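Local coordinates for protein putative phospholipase A2 (Oryza sativa, PDB 2WG9) that probably catalyses the calcium-dependent hydrolysis of the 2-acyl ester of membrane phosphoglycerides, releasing a fatty acid and a lysophospholipid, at residues G37-I42 against H63-D68; E81-C86 against S107-V112. One frame throughout, in Å; residues are numbered along the deposited sequence. Where two conformers were deposited one is given.

Contact 1: residues G37-I42 against H63-D68; sequences GKYCGI and HDHCVD. With CA (calcium ion), chain C; OCA (octanoic acid (caprylic acid)), chain D.
Tyr39 and Asp64 meet through the calcium ion they share: Tyr39 O binds the calcium at 2.3 Å and Asp64 OD2 binds it at 2.5 Å. Tyr39 O and Asp64 OD2 stand 3.0 Å apart without a hydrogen bond, both being held by the metal. Gly41 O, water 1 and octanoic acid O1 join the same shell; the backbone O of Tyr44 completes it, and Ser45 OG adds a hydrogen bond to Asp64 OD2. Octanoic acid O1 accepts a nearly straight bond from Gly41 N (3.0 Å, 166°), while O2 lies 3.0 Å from His63 ND1. O2 is also 2.7 Å from Asp64 OD1, one of the two acid groups probably holding a proton between them. Backbone carbonyls from a loop together with one helical aspartate are the calcium site of secreted phospholipases A2, with the predicted active-site histidine just ahead of that aspartate on the helix. Asp64 points its carboxyl group at the loop because CG is anti to the carbonyl carbon (chi1 -70°). Asp64 OD2 also sits at the edge of the Tyr39 ring, the carboxyl and ring planes 53° apart. Farther out, Tyr39 CE2 comes within 4.3 Å of His65 CE1. Tyr39 OH is hydrogen-bonded to Glu50 O, and a Cys40-Cys60 disulfide ties this loop to helix 55-68.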
ATOM      1  N   GLY A  37       1.244  -6.437  -6.581  1.00 11.53           N
ATOM      2  CA  GLY A  37       2.255  -7.145  -5.798  1.00 11.47           C
ATOM      3  C   GLY A  37       1.563  -8.031  -4.777  1.00 11.36           C
ATOM      4  O   GLY A  37       0.471  -8.547  -5.044  1.00 11.40           O
ATOM      5  N   LYS A  38       2.192  -8.204  -3.616  1.00 10.94           N
ATOM      6  CA  LYS A  38       1.622  -9.005  -2.531  1.00 10.80           C
ATOM      7  C   LYS A  38       0.957  -8.118  -1.475  1.00 10.68           C
ATOM      8  O   LYS A  38       0.227  -8.623  -0.613  1.00 10.48           O
ATOM      9  CB  LYS A  38       2.705  -9.873  -1.860  1.00 10.65           C
ATOM     10  CG  LYS A  38       3.304 -10.974  -2.730  1.00 10.60           C
ATOM     11  CD  LYS A  38       4.567 -11.534  -2.072  1.00 11.33           C
ATOM     12  CE  LYS A  38       5.334 -12.480  -2.985  1.00 12.26           C
ATOM     13  NZ  LYS A  38       6.567 -13.034  -2.308  1.00 12.68           N
ATOM     14  N   TYR A  39       1.206  -6.802  -1.546  1.00 10.44           N
ATOM     15  CA  TYR A  39       0.848  -5.874  -0.457  1.00 10.37           C
ATOM     16  C   TYR A  39      -0.035  -4.664  -0.829  1.00 10.64           C
ATOM     17  O   TYR A  39      -0.760  -4.160   0.020  1.00 10.34           O
ATOM     18  CB  TYR A  39       2.119  -5.366   0.262  1.00 10.16           C
ATOM     19  CG  TYR A  39       2.889  -6.444   1.000  1.00  9.96           C
ATOM     20  CD1 TYR A  39       3.949  -7.124   0.389  1.00  9.35           C
ATOM     21  CD2 TYR A  39       2.561  -6.783   2.315  1.00  9.44           C
ATOM     22  CE1 TYR A  39       4.661  -8.121   1.077  1.00  9.67           C
ATOM     23  CE2 TYR A  39       3.260  -7.784   3.005  1.00 10.18           C
ATOM     24  CZ  TYR A  39       4.302  -8.447   2.382  1.00  9.42           C
ATOM     25  OH  TYR A  39       4.992  -9.432   3.069  1.00 10.32           O
ATOM     26  N   CYS A  40       0.042  -4.179  -2.068  1.00 11.19           N
ATOM     27  CA  CYS A  40      -0.686  -2.952  -2.437  1.00 11.58           C
ATOM     28  C   CYS A  40      -2.163  -3.219  -2.736  1.00 12.43           C
ATOM     29  O   CYS A  40      -2.507  -3.909  -3.697  1.00 11.79           O
ATOM     30  CB  CYS A  40      -0.027  -2.231  -3.621  1.00 11.49           C
ATOM     31  SG  CYS A  40       1.649  -1.595  -3.352  1.00 11.02           S
ATOM     32  N   GLY A  41      -3.031  -2.657  -1.904  1.00 13.40           N
ATOM     33  CA  GLY A  41      -4.468  -2.807  -2.073  1.00 14.55           C
ATOM     34  C   GLY A  41      -5.173  -2.745  -0.736  1.00 15.62           C
ATOM     35  O   GLY A  41      -4.589  -3.046   0.308  1.00 15.77           O
ATOM     36  N   ILE A  42      -6.439  -2.355  -0.766  1.00 16.60           N
ATOM     37  CA  ILE A  42      -7.247  -2.254   0.442  1.00 17.49           C
ATOM     38  C   ILE A  42      -7.640  -3.656   0.903  1.00 17.94           C
ATOM     39  O   ILE A  42      -8.074  -4.479   0.098  1.00 17.90           O
ATOM     40  CB  ILE A  42      -8.493  -1.356   0.201  1.00 17.89           C
ATOM     41  CG1 ILE A  42      -8.046   0.056  -0.213  1.00 18.02           C
ATOM     42  CG2 ILE A  42      -9.390  -1.308   1.454  1.00 18.22           C
ATOM     43  CD1 ILE A  42      -9.140   0.914  -0.859  1.00 20.38           C
ATOM     44  N   HIS A  63       3.578  -0.018   4.946  1.00 11.63           N
ATOM     45  CA  HIS A  63       2.327   0.646   5.316  1.00 12.32           C
ATOM     46  C   HIS A  63       1.357  -0.297   6.029  1.00 12.37           C
ATOM     47  O   HIS A  63       0.774   0.070   7.047  1.00 12.99           O
ATOM     48  CB  HIS A  63       1.651   1.276   4.093  1.00 12.00           C
ATOM     49  CG  HIS A  63       0.333   1.916   4.403  1.00 13.01           C
ATOM     50  ND1 HIS A  63      -0.855   1.220   4.374  1.00 14.19           N
ATOM     51  CD2 HIS A  63       0.018   3.186   4.754  1.00 12.57           C
ATOM     52  CE1 HIS A  63      -1.847   2.033   4.697  1.00 13.70           C
ATOM     53  NE2 HIS A  63      -1.343   3.232   4.928  1.00 14.06           N
ATOM     54  N   ASP A  64       1.172  -1.493   5.480  1.00 12.85           N
ATOM     55  CA  ASP A  64       0.223  -2.467   6.034  1.00 13.54           C
ATOM     56  C   ASP A  64       0.577  -2.836   7.468  1.00 13.44           C
ATOM     57  O   ASP A  64      -0.289  -2.882   8.345  1.00 13.01           O
ATOM     58  CB  ASP A  64       0.154  -3.710   5.150  1.00 13.73           C
ATOM     59  CG  ASP A  64      -0.517  -3.433   3.817  1.00 15.63           C
ATOM     60  OD1 ASP A  64      -0.926  -2.277   3.585  1.00 18.41           O
ATOM     61  OD2 ASP A  64      -0.634  -4.360   2.997  1.00 17.06           O
ATOM     62  N   HIS A  65       1.862  -3.065   7.712  1.00 13.74           N
ATOM     63  CA  HIS A  65       2.313  -3.353   9.067  1.00 14.10           C
ATOM     64  C   HIS A  65       2.201  -2.139   9.985  1.00 14.32           C
ATOM     65  O   HIS A  65       1.850  -2.287  11.156  1.00 13.95           O
ATOM     66  CB  HIS A  65       3.727  -3.926   9.050  1.00 13.83           C
ATOM     67  CG  HIS A  65       3.788  -5.326   8.535  1.00 14.64           C
ATOM     68  ND1 HIS A  65       4.216  -5.633   7.262  1.00 16.83           N
ATOM     69  CD2 HIS A  65       3.449  -6.502   9.112  1.00 15.40           C
ATOM     70  CE1 HIS A  65       4.144  -6.939   7.079  1.00 15.94           C
ATOM     71  NE2 HIS A  65       3.688  -7.491   8.189  1.00 17.17           N
ATOM     72  N   CYS A  66       2.488  -0.946   9.450  1.00 14.82           N
ATOM     73  CA  CYS A  66       2.378   0.295  10.224  1.00 15.42           C
ATOM     74  C   CYS A  66       0.964   0.459  10.769  1.00 15.85           C
ATOM     75  O   CYS A  66       0.783   0.785  11.946  1.00 15.92           O
ATOM     76  CB  CYS A  66       2.779   1.521   9.389  1.00 15.14           C
ATOM     77  SG  CYS A  66       2.834   3.113  10.283  1.00 15.91           S
ATOM     78  N   VAL A  67      -0.030   0.233   9.909  1.00 16.44           N
ATOM     79  CA  VAL A  67      -1.440   0.266  10.315  1.00 17.17           C
ATOM     80  C   VAL A  67      -1.722  -0.836  11.355  1.00 18.19           C
ATOM     81  O   VAL A  67      -2.363  -0.578  12.384  1.00 17.98           O
ATOM     82  CB  VAL A  67      -2.389   0.144   9.083  1.00 17.02           C
ATOM     83  CG1 VAL A  67      -3.846   0.003   9.506  1.00 17.23           C
ATOM     84  CG2 VAL A  67      -2.236   1.360   8.160  1.00 16.70           C
ATOM     85  N   ASP A  68      -1.216  -2.045  11.083  1.00 18.84           N
ATOM     86  CA  ASP A  68      -1.411  -3.188  11.979  0.50 19.23           C
ATOM     87  C   ASP A  68      -0.898  -2.920  13.396  1.00 19.54           C
ATOM     88  O   ASP A  68      -1.513  -3.371  14.368  1.00 19.97           O
ATOM     89  CB  ASP A  68      -0.761  -4.455  11.404  0.50 19.13           C
ATOM     90  CG  ASP A  68      -1.025  -5.697  12.256  0.50 19.41           C
ATOM     91  OD1 ASP A  68      -2.200  -6.090  12.423  0.50 18.93           O
ATOM     92  OD2 ASP A  68      -0.048  -6.290  12.757  0.50 19.58           O
TER
HETATM   93 CA    CA C 201      -2.435  -3.723   1.467  0.70 14.09          CA
HETATM   94  C1  OCA D 301      -1.255  -0.440   0.910  1.00 20.47           C
HETATM   95  C2  OCA D 301      -1.439   0.782   0.006  1.00 21.46           C
HETATM   96  C3  OCA D 301      -2.476   1.750   0.570  1.00 22.54           C
HETATM   97  C4  OCA D 301      -3.910   1.236   0.414  1.00 24.03           C
HETATM   98  C5  OCA D 301      -4.334   1.093  -1.057  1.00 25.04           C
HETATM   99  C6  OCA D 301      -4.903   2.399  -1.606  1.00 25.49           C
HETATM  100  C7  OCA D 301      -5.941   2.131  -2.697  1.00 25.35           C
HETATM  101  C8  OCA D 301      -5.399   2.537  -4.072  1.00 25.15           C
HETATM  102  O1  OCA D 301      -1.938  -1.451   0.654  1.00 18.10           O
HETATM  103  O2  OCA D 301      -0.424  -0.335   1.834  1.00 21.80           O
HETATM  104  O   HOH W   1      -4.067  -3.737   3.229  1.00 21.46           O

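Contact 2: residues E81-C86 against S107-V112; sequences ENLLSC and SVIRGV. With OCA (octanoic acid (caprylic acid)), chain D.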
ATOM      1  N   GLU A  81       1.849   9.382   5.689  1.00 17.58           N
ATOM      2  CA  GLU A  81       2.911  10.285   5.239  1.00 18.05           C
ATOM      3  C   GLU A  81       4.172   9.533   4.807  1.00 17.29           C
ATOM      4  O   GLU A  81       4.782   9.875   3.797  1.00 16.99           O
ATOM      5  CB  GLU A  81       3.238  11.341   6.302  1.00 18.76           C
ATOM      6  CG  GLU A  81       2.097  12.342   6.527  1.00 21.51           C
ATOM      7  CD  GLU A  81       2.463  13.472   7.471  1.00 26.43           C
ATOM      8  OE1 GLU A  81       1.910  14.577   7.303  1.00 29.03           O
ATOM      9  OE2 GLU A  81       3.301  13.266   8.378  1.00 28.96           O
ATOM     10  N   ASN A  82       4.547   8.504   5.564  1.00 16.53           N
ATOM     11  CA  ASN A  82       5.677   7.649   5.181  1.00 16.24           C
ATOM     12  C   ASN A  82       5.439   6.949   3.845  1.00 15.39           C
ATOM     13  O   ASN A  82       6.362   6.804   3.051  1.00 15.20           O
ATOM     14  CB  ASN A  82       5.984   6.611   6.269  1.00 16.36           C
ATOM     15  CG  ASN A  82       6.608   7.219   7.521  1.00 18.02           C
ATOM     16  OD1 ASN A  82       7.030   8.380   7.537  1.00 20.18           O
ATOM     17  ND2 ASN A  82       6.682   6.423   8.579  1.00 18.24           N
ATOM     18  N   LEU A  83       4.199   6.523   3.599  1.00 15.07           N
ATOM     19  CA  LEU A  83       3.834   5.890   2.329  1.00 14.72           C
ATOM     20  C   LEU A  83       4.024   6.852   1.150  1.00 14.68           C
ATOM     21  O   LEU A  83       4.614   6.480   0.135  1.00 14.05           O
ATOM     22  CB  LEU A  83       2.399   5.319   2.368  1.00 14.68           C
ATOM     23  CG  LEU A  83       1.906   4.549   1.127  1.00 14.03           C
ATOM     24  CD1 LEU A  83       2.885   3.465   0.677  1.00 12.86           C
ATOM     25  CD2 LEU A  83       0.542   3.927   1.334  1.00 13.13           C
ATOM     26  N   LEU A  84       3.542   8.087   1.298  1.00 14.87           N
ATOM     27  CA  LEU A  84       3.724   9.119   0.269  1.00 15.06           C
ATOM     28  C   LEU A  84       5.205   9.361  -0.037  1.00 15.06           C
ATOM     29  O   LEU A  84       5.601   9.386  -1.202  1.00 14.80           O
ATOM     30  CB  LEU A  84       3.040  10.433   0.672  1.00 15.02           C
ATOM     31  CG  LEU A  84       1.508  10.452   0.775  1.00 15.89           C
ATOM     32  CD1 LEU A  84       1.015  11.840   1.202  1.00 16.50           C
ATOM     33  CD2 LEU A  84       0.858  10.030  -0.534  1.00 15.71           C
ATOM     34  N   SER A  85       6.015   9.511   1.012  1.00 15.11           N
ATOM     35  CA  SER A  85       7.470   9.644   0.865  1.00 15.20           C
ATOM     36  C   SER A  85       8.065   8.470   0.094  1.00 14.82           C
ATOM     37  O   SER A  85       8.857   8.665  -0.828  1.00 14.78           O
ATOM     38  CB  SER A  85       8.149   9.767   2.231  1.00 15.51           C
ATOM     39  OG  SER A  85       7.668  10.898   2.939  1.00 17.51           O
ATOM     40  N   CYS A  86       7.666   7.256   0.474  1.00 14.33           N
ATOM     41  CA  CYS A  86       8.145   6.034  -0.167  1.00 14.00           C
ATOM     42  C   CYS A  86       7.739   5.962  -1.653  1.00 14.12           C
ATOM     43  O   CYS A  86       8.588   5.737  -2.527  1.00 13.75           O
ATOM     44  CB  CYS A  86       7.639   4.806   0.611  1.00 13.40           C
ATOM     45  SG  CYS A  86       8.438   3.242   0.157  1.00 12.42           S
ATOM     46  N   SER A 107       0.462   6.569  -8.711  1.00 14.44           N
ATOM     47  CA  SER A 107      -0.291   7.820  -8.699  0.50 14.45           C
ATOM     48  C   SER A 107      -1.713   7.613  -8.174  1.00 14.23           C
ATOM     49  O   SER A 107      -2.252   8.471  -7.465  1.00 13.97           O
ATOM     50  CB  SER A 107      -0.311   8.460 -10.089  0.50 14.57           C
ATOM     51  OG  SER A 107      -1.047   9.670 -10.062  0.50 14.84           O
ATOM     52  N   VAL A 108      -2.309   6.467  -8.507  1.00 14.10           N
ATOM     53  CA  VAL A 108      -3.643   6.109  -8.001  1.00 14.26           C
ATOM     54  C   VAL A 108      -3.605   5.900  -6.475  1.00 14.55           C
ATOM     55  O   VAL A 108      -4.456   6.419  -5.738  1.00 14.03           O
ATOM     56  CB  VAL A 108      -4.237   4.876  -8.750  1.00 14.78           C
ATOM     57  CG1 VAL A 108      -5.576   4.440  -8.141  1.00 14.46           C
ATOM     58  CG2 VAL A 108      -4.414   5.187 -10.249  1.00 13.84           C
ATOM     59  N   ILE A 109      -2.600   5.168  -5.998  1.00 14.66           N
ATOM     60  CA  ILE A 109      -2.411   4.978  -4.560  1.00 14.72           C
ATOM     61  C   ILE A 109      -2.161   6.328  -3.894  1.00 15.09           C
ATOM     62  O   ILE A 109      -2.768   6.641  -2.866  1.00 14.96           O
ATOM     63  CB  ILE A 109      -1.242   3.995  -4.255  1.00 14.95           C
ATOM     64  CG1 ILE A 109      -1.573   2.602  -4.813  1.00 14.55           C
ATOM     65  CG2 ILE A 109      -0.956   3.942  -2.744  1.00 14.12           C
ATOM     66  CD1 ILE A 109      -0.362   1.676  -5.002  1.00 14.59           C
ATOM     67  N   ARG A 110      -1.283   7.131  -4.500  1.00 15.63           N
ATOM     68  CA  ARG A 110      -0.910   8.433  -3.952  1.00 16.20           C
ATOM     69  C   ARG A 110      -2.124   9.334  -3.725  1.00 16.16           C
ATOM     70  O   ARG A 110      -2.239   9.951  -2.675  1.00 16.36           O
ATOM     71  CB  ARG A 110       0.110   9.147  -4.843  1.00 16.47           C
ATOM     72  CG  ARG A 110       1.038  10.037  -4.036  1.00 18.59           C
ATOM     73  CD  ARG A 110       1.663  11.199  -4.830  1.00 20.58           C
ATOM     74  NE  ARG A 110       2.720  11.822  -4.024  1.00 22.49           N
ATOM     75  CZ  ARG A 110       2.515  12.732  -3.068  1.00 23.60           C
ATOM     76  NH1 ARG A 110       1.289  13.157  -2.788  1.00 24.45           N
ATOM     77  NH2 ARG A 110       3.541  13.226  -2.388  1.00 23.68           N
ATOM     78  N   GLY A 111      -3.026   9.396  -4.705  1.00 16.31           N
ATOM     79  CA  GLY A 111      -4.241  10.206  -4.583  1.00 16.52           C
ATOM     80  C   GLY A 111      -5.076   9.866  -3.354  1.00 16.49           C
ATOM     81  O   GLY A 111      -5.505  10.758  -2.615  1.00 16.60           O
ATOM     82  N   VAL A 112      -5.296   8.571  -3.139  1.00 16.50           N
ATOM     83  CA  VAL A 112      -6.067   8.058  -1.999  1.00 16.56           C
ATOM     84  C   VAL A 112      -5.386   8.347  -0.663  1.00 16.82           C
ATOM     85  O   VAL A 112      -6.044   8.744   0.307  1.00 16.93           O
ATOM     86  CB  VAL A 112      -6.315   6.525  -2.148  1.00 16.80           C
ATOM     87  CG1 VAL A 112      -6.936   5.923  -0.887  1.00 16.36           C
ATOM     88  CG2 VAL A 112      -7.194   6.244  -3.363  1.00 16.97           C
TER
HETATM   89  C1  OCA D 301      -1.255  -0.440   0.910  1.00 20.47           C
HETATM   90  C2  OCA D 301      -1.439   0.782   0.006  1.00 21.46           C
HETATM   91  C3  OCA D 301      -2.476   1.750   0.570  1.00 22.54           C
HETATM   92  C4  OCA D 301      -3.910   1.236   0.414  1.00 24.03           C
HETATM   93  C5  OCA D 301      -4.334   1.093  -1.057  1.00 25.04           C
HETATM   94  C6  OCA D 301      -4.903   2.399  -1.606  1.00 25.49           C
HETATM   95  C7  OCA D 301      -5.941   2.131  -2.697  1.00 25.35           C
HETATM   96  C8  OCA D 301      -5.399   2.537  -4.072  1.00 25.15           C
HETATM   97  O1  OCA D 301      -1.938  -1.451   0.654  1.00 18.10           O
HETATM   98  O2  OCA D 301      -0.424  -0.335   1.834  1.00 21.80           O
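Leu84 and Arg110 make the closest apolar approach, their side chains crossing at about a right angle with Leu84 CD2 3.5 Å from Arg110 CG. Leu84 CD2 also lies over one face of the guanidinium, displaced toward its rim, and is 3.8 Å from Arg110 O. Beside this pair, on the buried side, Leu83 CD2 touches Ile109 CG2 at 4.3 Å. This is packing between helices 77-88 and 102-125, and its inner edge forms part of the acyl-chain pocket of this phospholipase A2. Contacts with the fatty acid are likewise apolar: Leu83 CD2 meets octanoic acid C3 at 3.8 Å, and Ile109 CG1 lies 3.9 Å from the terminal carbon C8. Leu83 reaches the chain because its CG stands anti to the backbone N (chi1 -177°), which carries CD2 in against the fatty-acid chain. The charged contacts lie at the outer end of Arg110, whose chain is extended from CG to NE; NH1 forms a salt bridge with Glu114 on its own helix and NH2 another with Asp88 on helix 77-88. A leucine in place of Arg110 would probably leave both carboxylates without this partner and strip Leu84 CD2 of the flat group beneath it.

In the fold
From the N terminus, the chain passes through the small antiparallel pair 24-26 and 35-37 and leaves strand 35-37 into the loop that forms most of 37-42. Contact 1 closes the first excursion, joining this calcium loop to helix 55-68. The chain then enters helix 77-88, where 81-86 opens contact 2; 107-112 closes it, joining helices 77-88 and 102-125. The two closures follow in series, neither enclosing nor crossing the other. The Cys59-Cys86 disulfide links helix 55-68 to helix 77-88, and His63 CD2 packs 3.5 Å from Leu83 CD2. The head of the octanoic acid is held at contact 1, while its chain runs between the two, touched by Ile42 on one and by Leu83 and Ile109 on the other.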